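Local coordinates for protein TRAP dicarboxylate transporter-DctP subunit (Rhodobacter sphaeroides, PDB 4PE3) that probably captures a small solute in the periplasm and hands it to the membrane subunits of a TRAP transporter, at residues A156-V161 with S218-T223; T202-G207 with N226-H231; A120-F125 with L240-V245. All blocks are in the same frame, centred on the assembly; numbering follows the deposited sequence.

Contacts 1 and 2 are neighbours, their centres about 9 Å apart, while contact 3 lies about 22 Å from contact 1 and 30 Å from contact 2, measured between centres. Contact 1 sets helix 217-223 on strand 157-159 of the sheet it forms with strand 211-213; contact 2 joins the ends of helices 200-206 and 225-228 beside that strand. The two meet through Gln221 with Asn226 and Ser159 with His231. Contact 3 belongs to the five-stranded sheet, near the centre of the chain. Burial and chemistry diverge accordingly: contact 1 is buried and mixed, a bonded amide packed by methyls, contact 2 grades from apolar to a hydrated carboxylate at the exposed side, and contact 3 is buried and apolar.

Contact 1: residues A156-V161 with S218-T223; sequences AFVSKV and SVNQDT. With ZN (zinc ion), chain H.
Asn220 carries almost the whole contact, its amide lodged between Ala156 and Val158. On the tight side, Val158 CG2 sits over one face of the amide, 3.6 Å from Asn220 ND2 and 3.8 Å from Asn220 CG. That methyl can reach across because it lies anti to the carbonyl carbon of its own residue. The Ala156 methyl closes on the same nitrogen, CB standing 3.7 Å from Asn220 ND2.

The nitrogen is shared between two acceptors. Its bond to Ala156 O is weak, 3.1 Å from Asn220 ND2 with an N-H...O angle of only 134°. A water accepts the other bond from Asn220 ND2 at 3.0 Å and in turn donates to Phe157 O, so the amide grips two successive backbone carbonyls, those of Ala156 and Phe157, one directly and one through water. Asn220 OD1 takes the backbone N-H of Ser215, which together with the bonds at ND2 fixes the rotation of the amide.

In fold terms, helix 217-223 is fastened here to strand 157-159 of the sheet it forms with strand 211-213 in this two-lobed solute-binding protein. Asn220 also touches Tyr214, which binds a zinc ion together with Glu155 and Asp213.

The far side of the helix is loose by comparison. Asp222 is exposed and shares a zinc ion with one further ligand atom from elsewhere in the structure, the Asp222 OD2 to zinc distance being 2.0 Å.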
# COMPACT_ATOMS: atom_id res chain seq x y z
N ALA A 156 -10.43 2.69 2.13
CA ALA A 156 -11.72 3.21 1.70
C ALA A 156 -11.77 4.70 2.00
O ALA A 156 -11.07 5.18 2.88
CB ALA A 156 -12.83 2.49 2.42
N PHE A 157 -12.60 5.44 1.28
CA PHE A 157 -12.70 6.87 1.49
C PHE A 157 -13.84 7.15 2.45
O PHE A 157 -14.89 6.52 2.37
CB PHE A 157 -12.99 7.55 0.13
CG PHE A 157 -12.66 9.03 0.08
CD1 PHE A 157 -11.41 9.49 0.39
CD2 PHE A 157 -13.60 9.95 -0.34
CE1 PHE A 157 -11.08 10.84 0.34
CE2 PHE A 157 -13.30 11.31 -0.40
CZ PHE A 157 -12.02 11.74 -0.08
N VAL A 158 -13.64 8.18 3.27
CA VAL A 158 -14.65 8.67 4.21
C VAL A 158 -15.22 9.96 3.63
O VAL A 158 -14.46 10.86 3.26
CB VAL A 158 -14.01 8.96 5.57
CG1 VAL A 158 -15.01 9.69 6.50
CG2 VAL A 158 -13.48 7.68 6.21
N SER A 159 -16.54 10.06 3.51
CA SER A 159 -17.15 11.29 3.01
C SER A 159 -18.54 11.51 3.58
O SER A 159 -19.33 10.58 3.64
CB SER A 159 -17.21 11.31 1.47
OG SER A 159 -17.75 12.54 1.04
N LYS A 160 -18.82 12.75 3.97
CA LYS A 160 -20.15 13.17 4.40
C LYS A 160 -21.05 13.52 3.23
O LYS A 160 -22.27 13.53 3.39
CB LYS A 160 -20.07 14.45 5.25
CG LYS A 160 -19.43 14.31 6.58
CD LYS A 160 -19.24 15.66 7.28
CE LYS A 160 -20.56 16.28 7.74
NZ LYS A 160 -20.31 17.34 8.75
N VAL A 161 -20.45 13.83 2.07
CA VAL A 161 -21.17 14.28 0.89
C VAL A 161 -21.16 13.18 -0.17
O VAL A 161 -20.23 12.39 -0.25
CB VAL A 161 -20.59 15.61 0.32
CG1 VAL A 161 -20.75 16.75 1.33
CG2 VAL A 161 -19.13 15.45 -0.11
N SER A 218 -12.86 -1.48 7.10
CA SER A 218 -13.16 -2.09 8.39
C SER A 218 -12.77 -1.19 9.56
O SER A 218 -13.48 -1.14 10.57
CB SER A 218 -12.50 -3.46 8.52
OG SER A 218 -11.10 -3.35 8.34
N VAL A 219 -11.66 -0.49 9.45
CA VAL A 219 -11.24 0.48 10.44
C VAL A 219 -12.13 1.70 10.40
O VAL A 219 -12.55 2.18 11.46
CB VAL A 219 -9.75 0.87 10.24
CG1 VAL A 219 -9.34 2.04 11.10
CG2 VAL A 219 -8.84 -0.34 10.50
N ASN A 220 -12.41 2.21 9.21
CA ASN A 220 -13.23 3.41 9.09
C ASN A 220 -14.58 3.16 9.75
O ASN A 220 -15.12 4.05 10.46
CB ASN A 220 -13.43 3.79 7.62
CG ASN A 220 -12.16 4.19 6.93
OD1 ASN A 220 -11.11 4.34 7.54
ND2 ASN A 220 -12.25 4.35 5.60
N GLN A 221 -15.12 1.98 9.51
CA GLN A 221 -16.42 1.58 10.05
C GLN A 221 -16.38 1.44 11.57
O GLN A 221 -17.21 1.99 12.29
CB GLN A 221 -16.88 0.26 9.43
CG GLN A 221 -18.31 -0.15 9.86
CD GLN A 221 -19.41 0.80 9.38
OE1 GLN A 221 -19.26 1.48 8.38
NE2 GLN A 221 -20.52 0.84 10.13
N ASP A 222 -15.37 0.74 12.08
CA ASP A 222 -15.23 0.53 13.52
C ASP A 222 -15.05 1.83 14.28
O ASP A 222 -15.46 1.93 15.45
CB ASP A 222 -14.01 -0.34 13.83
CG ASP A 222 -14.29 -1.81 13.79
OD1 ASP A 222 -15.44 -2.25 13.59
OD2 ASP A 222 -13.31 -2.56 14.00
N THR A 223 -14.45 2.81 13.63
CA THR A 223 -14.12 4.07 14.25
C THR A 223 -15.35 4.99 14.35
O THR A 223 -15.36 5.96 15.11
CB THR A 223 -12.90 4.71 13.52
OG1 THR A 223 -11.76 3.82 13.63
CG2 THR A 223 -12.54 6.03 14.12
ZN ZN H . -13.63 -4.48 14.43
O HOH W 1 -14.99 4.56 4.52

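Contact 2: residues T202-G207 with N226-H231. With ZN (zinc ion), chain I.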
# COMPACT_ATOMS: atom_id res chain seq x y z
N THR A 202 -13.55 14.19 15.06
CA THR A 202 -14.13 15.42 15.56
C THR A 202 -14.16 16.49 14.49
O THR A 202 -15.10 17.28 14.41
CB THR A 202 -13.40 15.92 16.84
OG1 THR A 202 -12.01 16.11 16.58
CG2 THR A 202 -13.58 14.94 17.96
N SER A 203 -13.15 16.52 13.63
CA SER A 203 -13.09 17.51 12.56
C SER A 203 -14.23 17.32 11.55
O SER A 203 -14.76 18.30 11.03
CB SER A 203 -11.74 17.46 11.86
OG SER A 203 -10.72 17.88 12.75
N LEU A 204 -14.58 16.07 11.28
CA LEU A 204 -15.77 15.80 10.46
C LEU A 204 -17.01 16.32 11.17
O LEU A 204 -17.83 17.04 10.59
CB LEU A 204 -15.95 14.31 10.23
CG LEU A 204 -15.06 13.70 9.18
CD1 LEU A 204 -15.00 12.19 9.29
CD2 LEU A 204 -15.52 14.10 7.74
N ASP A 205 -17.16 15.98 12.44
CA ASP A 205 -18.37 16.36 13.15
C ASP A 205 -18.53 17.86 13.18
O ASP A 205 -19.65 18.39 13.06
CB ASP A 205 -18.32 15.82 14.59
CG ASP A 205 -19.39 14.81 14.87
OD1 ASP A 205 -20.07 14.35 13.92
OD2 ASP A 205 -19.57 14.48 16.06
N LYS A 206 -17.42 18.57 13.33
CA LYS A 206 -17.45 20.02 13.46
C LYS A 206 -17.54 20.76 12.13
O LYS A 206 -17.76 21.97 12.11
CB LYS A 206 -16.22 20.51 14.24
CG LYS A 206 -16.23 20.10 15.71
CD LYS A 206 -14.94 20.50 16.42
CE LYS A 206 -14.97 20.15 17.90
NZ LYS A 206 -15.95 20.97 18.66
N GLY A 207 -17.33 20.06 11.01
CA GLY A 207 -17.43 20.70 9.71
C GLY A 207 -16.12 21.29 9.22
O GLY A 207 -16.10 21.98 8.20
N ASN A 226 -18.02 6.27 9.22
CA ASN A 226 -19.07 6.10 8.23
C ASN A 226 -20.44 6.41 8.81
O ASN A 226 -21.39 6.67 8.05
CB ASN A 226 -19.05 4.69 7.67
CG ASN A 226 -17.76 4.38 6.93
OD1 ASN A 226 -17.12 5.26 6.36
ND2 ASN A 226 -17.39 3.13 6.93
N ASP A 227 -20.56 6.41 10.13
CA ASP A 227 -21.80 6.78 10.77
C ASP A 227 -22.00 8.29 10.75
O ASP A 227 -23.11 8.77 10.50
CB ASP A 227 -21.85 6.30 12.22
CG ASP A 227 -21.98 4.81 12.36
OD1 ASP A 227 -21.71 4.03 11.44
OD2 ASP A 227 -22.36 4.39 13.46
N ILE A 228 -20.94 9.05 11.00
CA ILE A 228 -21.02 10.51 11.00
C ILE A 228 -20.87 11.10 9.58
O ILE A 228 -21.26 12.25 9.35
CB ILE A 228 -20.00 11.14 11.97
CG1 ILE A 228 -18.57 10.86 11.57
CG2 ILE A 228 -20.27 10.64 13.40
CD1 ILE A 228 -17.56 11.64 12.39
N ALA A 229 -20.38 10.29 8.65
CA ALA A 229 -20.10 10.70 7.27
C ALA A 229 -20.61 9.57 6.39
O ALA A 229 -19.89 8.62 6.09
CB ALA A 229 -18.61 10.93 7.09
N PRO A 230 -21.89 9.62 6.02
CA PRO A 230 -22.59 8.42 5.55
C PRO A 230 -22.52 8.17 4.03
O PRO A 230 -23.37 7.46 3.52
CB PRO A 230 -24.03 8.65 6.03
CG PRO A 230 -24.18 10.13 6.03
CD PRO A 230 -22.84 10.71 6.38
N HIS A 231 -21.47 8.64 3.38
CA HIS A 231 -21.25 8.39 1.96
C HIS A 231 -19.83 7.91 1.67
O HIS A 231 -19.11 8.49 0.87
CB HIS A 231 -21.52 9.67 1.16
CG HIS A 231 -22.96 10.03 1.07
ND1 HIS A 231 -23.87 9.26 0.38
CD2 HIS A 231 -23.66 11.05 1.61
CE1 HIS A 231 -25.07 9.80 0.49
NE2 HIS A 231 -24.97 10.88 1.23
ZN ZN I . -22.84 5.19 15.10
O HOH W 2 -20.29 14.65 10.72
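Leu204 and Ile228 bring together two helix ends: helix 200-206, which closes at Gly207 in a Schellman motif, and the short helix 225-228, which gives way to loop at Ala229. Their side chains cross at about a right angle, and the meeting point is a methyl against a methylene, with Ile228 CD1 3.8 Å from Leu204 CB. Ile228 owes this reach to its first torsion (64°), which sets CG1 between the backbone N and the carbonyl carbon and sends CD1 forward to the other helix. Deeper in, Leu204 CD1 approaches Ala229 CB at a looser 4.4 Å. Both residues also rest on Val158, so this inner end belongs to the packing around strand 157-159.

Asp205 meets Ile228 at about a right angle as well, but from the exposed side. Its carboxylate lies against the isoleucine, with Asp205 OD1 3.8 Å from Ile228 CG2 and equally far from Ile228 CB, a van der Waals contact between a charged group and a hydrocarbon surface. A water beside this pair can donate to Asp205 OD1 and to Ile228 O, though it cannot serve all the acceptors around it at once. The carbonyl of Leu204 accepts from Lys160 NZ, a further tie to the strand side.

At Gly207 the positive phi (89°) turns the chain, and Gly207 N donates to Leu204 O at 3.1 Å and weakly to Ser203 O. On helix 225-228, Asp227 binds a zinc ion through one oxygen, the Asp227 OD2 to zinc distance being 1.9 Å.

Contact 3: residues A120-F125 with L240-V245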
# COMPACT_ATOMS: atom_id res chain seq x y z
N ALA A 120 -5.32 -6.72 -6.32
CA ALA A 120 -4.90 -7.59 -7.42
C ALA A 120 -4.23 -6.80 -8.55
O ALA A 120 -3.33 -7.30 -9.22
CB ALA A 120 -6.08 -8.38 -7.96
N GLN A 121 -4.67 -5.56 -8.76
CA GLN A 121 -4.09 -4.74 -9.82
C GLN A 121 -2.63 -4.41 -9.51
O GLN A 121 -1.75 -4.57 -10.36
CB GLN A 121 -4.88 -3.46 -10.03
CG GLN A 121 -6.29 -3.67 -10.54
CD GLN A 121 -7.07 -2.38 -10.66
OE1 GLN A 121 -6.73 -1.36 -10.06
NE2 GLN A 121 -8.10 -2.41 -11.47
N MSE A 122 -2.37 -3.95 -8.30
CA MSE A 122 -1.00 -3.63 -7.89
C MSE A 122 -0.09 -4.86 -7.89
O MSE A 122 1.06 -4.81 -8.34
CB MSE A 122 -1.03 -2.94 -6.53
CG MSE A 122 0.34 -2.45 -6.06
SE MSE A 122 1.35 -3.80 -5.12
CE MSE A 122 0.51 -3.72 -3.41
N ILE A 123 -0.63 -5.97 -7.41
CA ILE A 123 0.13 -7.22 -7.36
C ILE A 123 0.48 -7.68 -8.78
O ILE A 123 1.59 -8.14 -9.04
CB ILE A 123 -0.65 -8.29 -6.59
CG1 ILE A 123 -0.54 -8.03 -5.08
CG2 ILE A 123 -0.14 -9.67 -6.90
CD1 ILE A 123 -1.72 -8.52 -4.27
N ASP A 124 -0.45 -7.55 -9.72
CA ASP A 124 -0.18 -7.90 -11.11
C ASP A 124 0.85 -6.96 -11.74
O ASP A 124 1.74 -7.41 -12.47
CB ASP A 124 -1.47 -7.94 -11.93
CG ASP A 124 -1.23 -8.49 -13.31
OD1 ASP A 124 -1.02 -9.71 -13.41
OD2 ASP A 124 -1.25 -7.71 -14.29
N PHE A 125 0.75 -5.67 -11.44
CA PHE A 125 1.78 -4.73 -11.87
C PHE A 125 3.17 -5.15 -11.39
O PHE A 125 4.16 -5.16 -12.15
CB PHE A 125 1.46 -3.33 -11.38
CG PHE A 125 2.59 -2.36 -11.52
CD1 PHE A 125 3.03 -1.95 -12.76
CD2 PHE A 125 3.21 -1.84 -10.39
CE1 PHE A 125 4.05 -1.06 -12.88
CE2 PHE A 125 4.25 -0.94 -10.51
CZ PHE A 125 4.68 -0.56 -11.75
N LEU A 240 -3.09 2.72 -1.58
CA LEU A 240 -2.88 1.29 -1.48
C LEU A 240 -1.38 1.08 -1.24
O LEU A 240 -0.61 0.92 -2.20
CB LEU A 240 -3.36 0.59 -2.76
CG LEU A 240 -3.65 -0.91 -2.67
CD1 LEU A 240 -4.45 -1.38 -3.90
CD2 LEU A 240 -2.37 -1.68 -2.54
N PRO A 241 -0.93 1.12 0.02
CA PRO A 241 0.51 1.09 0.28
C PRO A 241 1.18 -0.25 -0.05
O PRO A 241 0.63 -1.32 0.17
CB PRO A 241 0.60 1.37 1.78
CG PRO A 241 -0.70 1.99 2.15
CD PRO A 241 -1.72 1.44 1.22
N LEU A 242 2.40 -0.16 -0.58
CA LEU A 242 3.22 -1.32 -0.92
C LEU A 242 4.10 -1.68 0.26
O LEU A 242 4.85 -0.85 0.76
CB LEU A 242 4.09 -1.01 -2.14
CG LEU A 242 4.82 -2.14 -2.86
CD1 LEU A 242 5.24 -1.75 -4.26
CD2 LEU A 242 6.04 -2.52 -2.06
N VAL A 243 3.96 -2.92 0.72
CA VAL A 243 4.86 -3.48 1.73
C VAL A 243 5.76 -4.49 1.04
O VAL A 243 5.29 -5.40 0.33
CB VAL A 243 4.06 -4.11 2.88
CG1 VAL A 243 4.90 -5.05 3.69
CG2 VAL A 243 3.51 -3.01 3.74
N GLU A 244 7.06 -4.27 1.13
CA GLU A 244 8.01 -5.15 0.49
C GLU A 244 8.50 -6.23 1.46
O GLU A 244 8.64 -5.97 2.67
CB GLU A 244 9.24 -4.38 -0.01
CG GLU A 244 10.07 -3.70 1.09
CD GLU A 244 11.27 -2.96 0.53
OE1 GLU A 244 11.14 -1.74 0.26
OE2 GLU A 244 12.35 -3.58 0.34
N VAL A 245 8.72 -7.43 0.92
CA VAL A 245 9.44 -8.50 1.61
C VAL A 245 10.74 -8.65 0.84
O VAL A 245 10.74 -9.01 -0.35
CB VAL A 245 8.66 -9.83 1.58
CG1 VAL A 245 9.40 -10.93 2.27
CG2 VAL A 245 7.29 -9.65 2.23
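Across the two segments the flat group met by Met122 is the peptide joining Pro241 to Leu242. The side chain comes from one face and past the margin marked by Pro241 O and Leu242 CA, not over the peptide itself. Its methyl CE is 4.3 Å from Pro241 O and 4.4 Å from Leu242 CA, so it brushes the peptide without bonding to it. Pro241 O accepts a hydrogen bond from Thr151 OG1.

The closest approach is methyl to methyl: Met122 CE stands 3.6 Å from Leu240 CD2, the two side chains crossing obliquely. The selenium, this methionine being modelled as selenomethionine, lies farther back, with Met122 SE 4.5 Å from Leu242 CG. The methyl therefore enters between Leu240 and Leu242, which are two residues apart, on either side of Pro241 in the sequence. Torsions explain how it gets there. CG leaves anti to the backbone N (chi1 -175°), projecting the chain from the helix, and bends at chi2 (-87°) and chi3 (-79°) then swing CE toward Leu240.

Helix 119-128 is thereby laid against the segment that leads into strand 243-248, which runs antiparallel to both its neighbours, 91-95 and 144-150, in the five-stranded sheet. Val149 of strand 144-150 touches both Met122 and Leu242, and Trp116 adds to the surroundings of Met122.

No hydrogen bond crosses between the segments. Cohesion here probably comes from burial and dispersion, with the bent selenoether chain lying against two leucines and a peptide whose oxygen is satisfied elsewhere.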